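Local coordinates for protein probable tagatose 6-phosphate kinase (Sinorhizobium meliloti, PDB 3TXV) that probably acts in carbohydrate metabolism, perhaps as a kinase of tagatose 6-phosphate, at residues Y242-S251 / R276-A284. Sequence-based numbering, arbitrary orientation.
Sequences YDRARAEKLS and RELVADGFA
Tyr-242 lays its ring against Leu-278 and points its hydroxyl at the carboxylate of Asp-281, just beyond helix 272-280. The CD2 methyl of Leu-278 sits over the centre of one ring face, 3.5 Å from the centroid of Tyr-242 and almost on the ring normal, a CH-pi contact. With CG anti to the backbone N (chi1 173°), the Tyr-242 ring reaches past the helix flank, where CB of Glu-277 lies 3.8 Å from its CE2, and OH donates to OD2 of Asp-281 at 2.5 Å, meeting the lone pair turned away from OD1. Phe-283 flanks the same hydroxyl; its ring and that of Tyr-242 meet obliquely, planes at 78°. Leu-250 CD1 meets the edge of the Phe-283 ring 4.0 Å from CE1, and Ala-247 CB lies near CZ. A phenylalanine in place of Tyr-242 would probably leave OD2 of Asp-281 without this donor. The helix ends here in a Schellman motif, with Gly-282 at positive phi as the C-prime residue and Phe-283 N bonded to Leu-278 O; the chain then enters strand 283-288, the last of the eight parallel strands of a TIM-type barrel. From the other segment Ser-251 OG donates to the carbonyl O of Asp-281 at 2.5 Å, joining helix 249-252 to the helix-strand junction. The outer side is looser. Arg-244, exposed, bends at chi3 and brings NH1 within 3.3 Å of Asp-281 OD1, but the oxygen lies far off the guanidinium plane with no N-H aimed at it, so the salt bridge is purely electrostatic. Glu-277 OE1 approaches the aliphatic CD of Arg-244 at 3.4 Å, its carboxylate set nearly perpendicular to the guanidinium and its charge beyond salt-bridge range of NE.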
# COMPACT_ATOMS: atom_id res chain seq x y z
N TYR A 242 -12.61 -12.41 5.48
CA TYR A 242 -11.80 -13.23 6.39
C TYR A 242 -12.62 -14.23 7.20
O TYR A 242 -13.43 -13.84 8.03
CB TYR A 242 -11.04 -12.30 7.35
CG TYR A 242 -10.27 -12.96 8.49
CD1 TYR A 242 -9.47 -14.09 8.27
CD2 TYR A 242 -10.31 -12.42 9.78
CE1 TYR A 242 -8.76 -14.68 9.31
CE2 TYR A 242 -9.60 -13.01 10.84
CZ TYR A 242 -8.83 -14.14 10.59
OH TYR A 242 -8.13 -14.72 11.61
N ASP A 243 -12.39 -15.51 6.94
CA ASP A 243 -13.05 -16.56 7.69
C ASP A 243 -12.17 -16.98 8.86
O ASP A 243 -11.11 -17.57 8.68
CB ASP A 243 -13.39 -17.74 6.79
CG ASP A 243 -14.54 -18.57 7.34
OD1 ASP A 243 -14.47 -18.98 8.52
OD2 ASP A 243 -15.52 -18.78 6.60
N ARG A 244 -12.64 -16.64 10.06
CA ARG A 244 -11.92 -16.87 11.31
C ARG A 244 -11.69 -18.37 11.53
O ARG A 244 -10.62 -18.80 11.99
CB ARG A 244 -12.68 -16.23 12.47
CG ARG A 244 -11.88 -16.07 13.74
CD ARG A 244 -12.40 -14.89 14.59
NE ARG A 244 -12.66 -15.24 15.99
CZ ARG A 244 -11.88 -16.00 16.76
NH1 ARG A 244 -10.73 -16.50 16.31
NH2 ARG A 244 -12.23 -16.26 18.03
N ALA A 245 -12.68 -19.17 11.15
CA ALA A 245 -12.55 -20.62 11.16
C ALA A 245 -11.42 -21.10 10.25
O ALA A 245 -10.49 -21.75 10.72
CB ALA A 245 -13.88 -21.30 10.78
N ARG A 246 -11.48 -20.77 8.96
CA ARG A 246 -10.48 -21.25 7.98
C ARG A 246 -8.99 -20.92 8.34
O ARG A 246 -8.07 -21.59 7.87
CB ARG A 246 -10.84 -20.81 6.54
N ALA A 247 -8.78 -19.93 9.21
CA ALA A 247 -7.43 -19.55 9.63
C ALA A 247 -7.22 -19.65 11.14
O ALA A 247 -6.81 -18.69 11.79
CB ALA A 247 -7.11 -18.15 9.14
N GLU A 248 -7.50 -20.82 11.73
CA GLU A 248 -7.25 -21.01 13.17
C GLU A 248 -5.95 -21.77 13.34
O GLU A 248 -5.10 -21.39 14.15
CB GLU A 248 -8.39 -21.73 13.87
CG GLU A 248 -8.43 -21.48 15.36
CD GLU A 248 -9.57 -22.22 16.04
OE1 GLU A 248 -9.98 -23.31 15.54
OE2 GLU A 248 -10.06 -21.72 17.08
N LYS A 249 -5.83 -22.84 12.55
CA LYS A 249 -4.62 -23.65 12.45
C LYS A 249 -3.43 -22.76 12.05
O LYS A 249 -2.35 -22.84 12.66
CB LYS A 249 -4.83 -24.81 11.47
N LEU A 250 -3.63 -21.89 11.06
CA LEU A 250 -2.62 -20.88 10.76
C LEU A 250 -2.40 -19.94 11.96
O LEU A 250 -1.28 -19.76 12.41
CB LEU A 250 -2.98 -20.07 9.52
CG LEU A 250 -1.85 -19.51 8.62
CD1 LEU A 250 -2.37 -18.32 7.85
CD2 LEU A 250 -0.58 -19.12 9.36
N SER A 251 -3.47 -19.36 12.48
CA SER A 251 -3.29 -18.38 13.53
C SER A 251 -2.50 -18.91 14.72
O SER A 251 -1.77 -18.14 15.34
CB SER A 251 -4.63 -17.80 13.99
OG SER A 251 -4.41 -16.76 14.95
N ARG A 276 -11.06 -6.31 12.51
CA ARG A 276 -10.81 -6.38 13.96
C ARG A 276 -10.41 -7.80 14.32
O ARG A 276 -9.46 -8.03 15.09
CB ARG A 276 -12.04 -5.92 14.78
N GLU A 277 -11.10 -8.75 13.72
CA GLU A 277 -10.78 -10.14 13.90
C GLU A 277 -9.37 -10.45 13.38
O GLU A 277 -8.60 -11.19 14.02
CB GLU A 277 -11.84 -11.04 13.25
CG GLU A 277 -13.23 -10.96 13.92
CD GLU A 277 -14.24 -12.02 13.42
OE1 GLU A 277 -13.95 -12.74 12.44
OE2 GLU A 277 -15.33 -12.13 14.01
N LEU A 278 -8.99 -9.86 12.25
CA LEU A 278 -7.66 -10.15 11.73
C LEU A 278 -6.59 -9.82 12.77
O LEU A 278 -5.66 -10.60 12.96
CB LEU A 278 -7.39 -9.44 10.41
CG LEU A 278 -7.76 -10.18 9.12
CD1 LEU A 278 -7.78 -9.23 7.94
CD2 LEU A 278 -6.85 -11.36 8.78
N VAL A 279 -6.76 -8.69 13.45
CA VAL A 279 -5.77 -8.21 14.41
C VAL A 279 -5.73 -9.10 15.62
O VAL A 279 -4.69 -9.66 15.93
CB VAL A 279 -6.04 -6.78 14.85
CG1 VAL A 279 -5.14 -6.42 16.02
CG2 VAL A 279 -5.81 -5.84 13.69
N ALA A 280 -6.87 -9.22 16.31
CA ALA A 280 -7.04 -10.22 17.36
C ALA A 280 -6.30 -11.55 17.05
O ALA A 280 -5.48 -12.02 17.86
CB ALA A 280 -8.52 -10.47 17.57
N ASP A 281 -6.57 -12.15 15.88
CA ASP A 281 -5.94 -13.44 15.53
C ASP A 281 -4.47 -13.34 15.11
O ASP A 281 -3.88 -14.32 14.63
CB ASP A 281 -6.75 -14.18 14.48
CG ASP A 281 -8.18 -14.28 14.86
OD1 ASP A 281 -8.47 -14.17 16.08
OD2 ASP A 281 -9.02 -14.46 13.96
N GLY A 282 -3.89 -12.16 15.27
CA GLY A 282 -2.47 -11.98 15.08
C GLY A 282 -1.95 -11.67 13.69
O GLY A 282 -0.72 -11.64 13.46
N PHE A 283 -2.87 -11.44 12.74
CA PHE A 283 -2.47 -10.84 11.49
C PHE A 283 -2.44 -9.39 11.88
O PHE A 283 -3.41 -8.67 11.72
CB PHE A 283 -3.47 -11.18 10.41
CG PHE A 283 -3.79 -12.63 10.37
CD1 PHE A 283 -2.96 -13.51 9.68
CD2 PHE A 283 -4.88 -13.14 11.08
CE1 PHE A 283 -3.22 -14.89 9.68
CE2 PHE A 283 -5.16 -14.51 11.07
CZ PHE A 283 -4.34 -15.38 10.37
N ALA A 284 -1.32 -8.98 12.47
CA ALA A 284 -1.27 -7.75 13.24
C ALA A 284 -0.78 -6.57 12.44
O ALA A 284 -0.93 -5.43 12.87
CB ALA A 284 -0.42 -7.92 14.48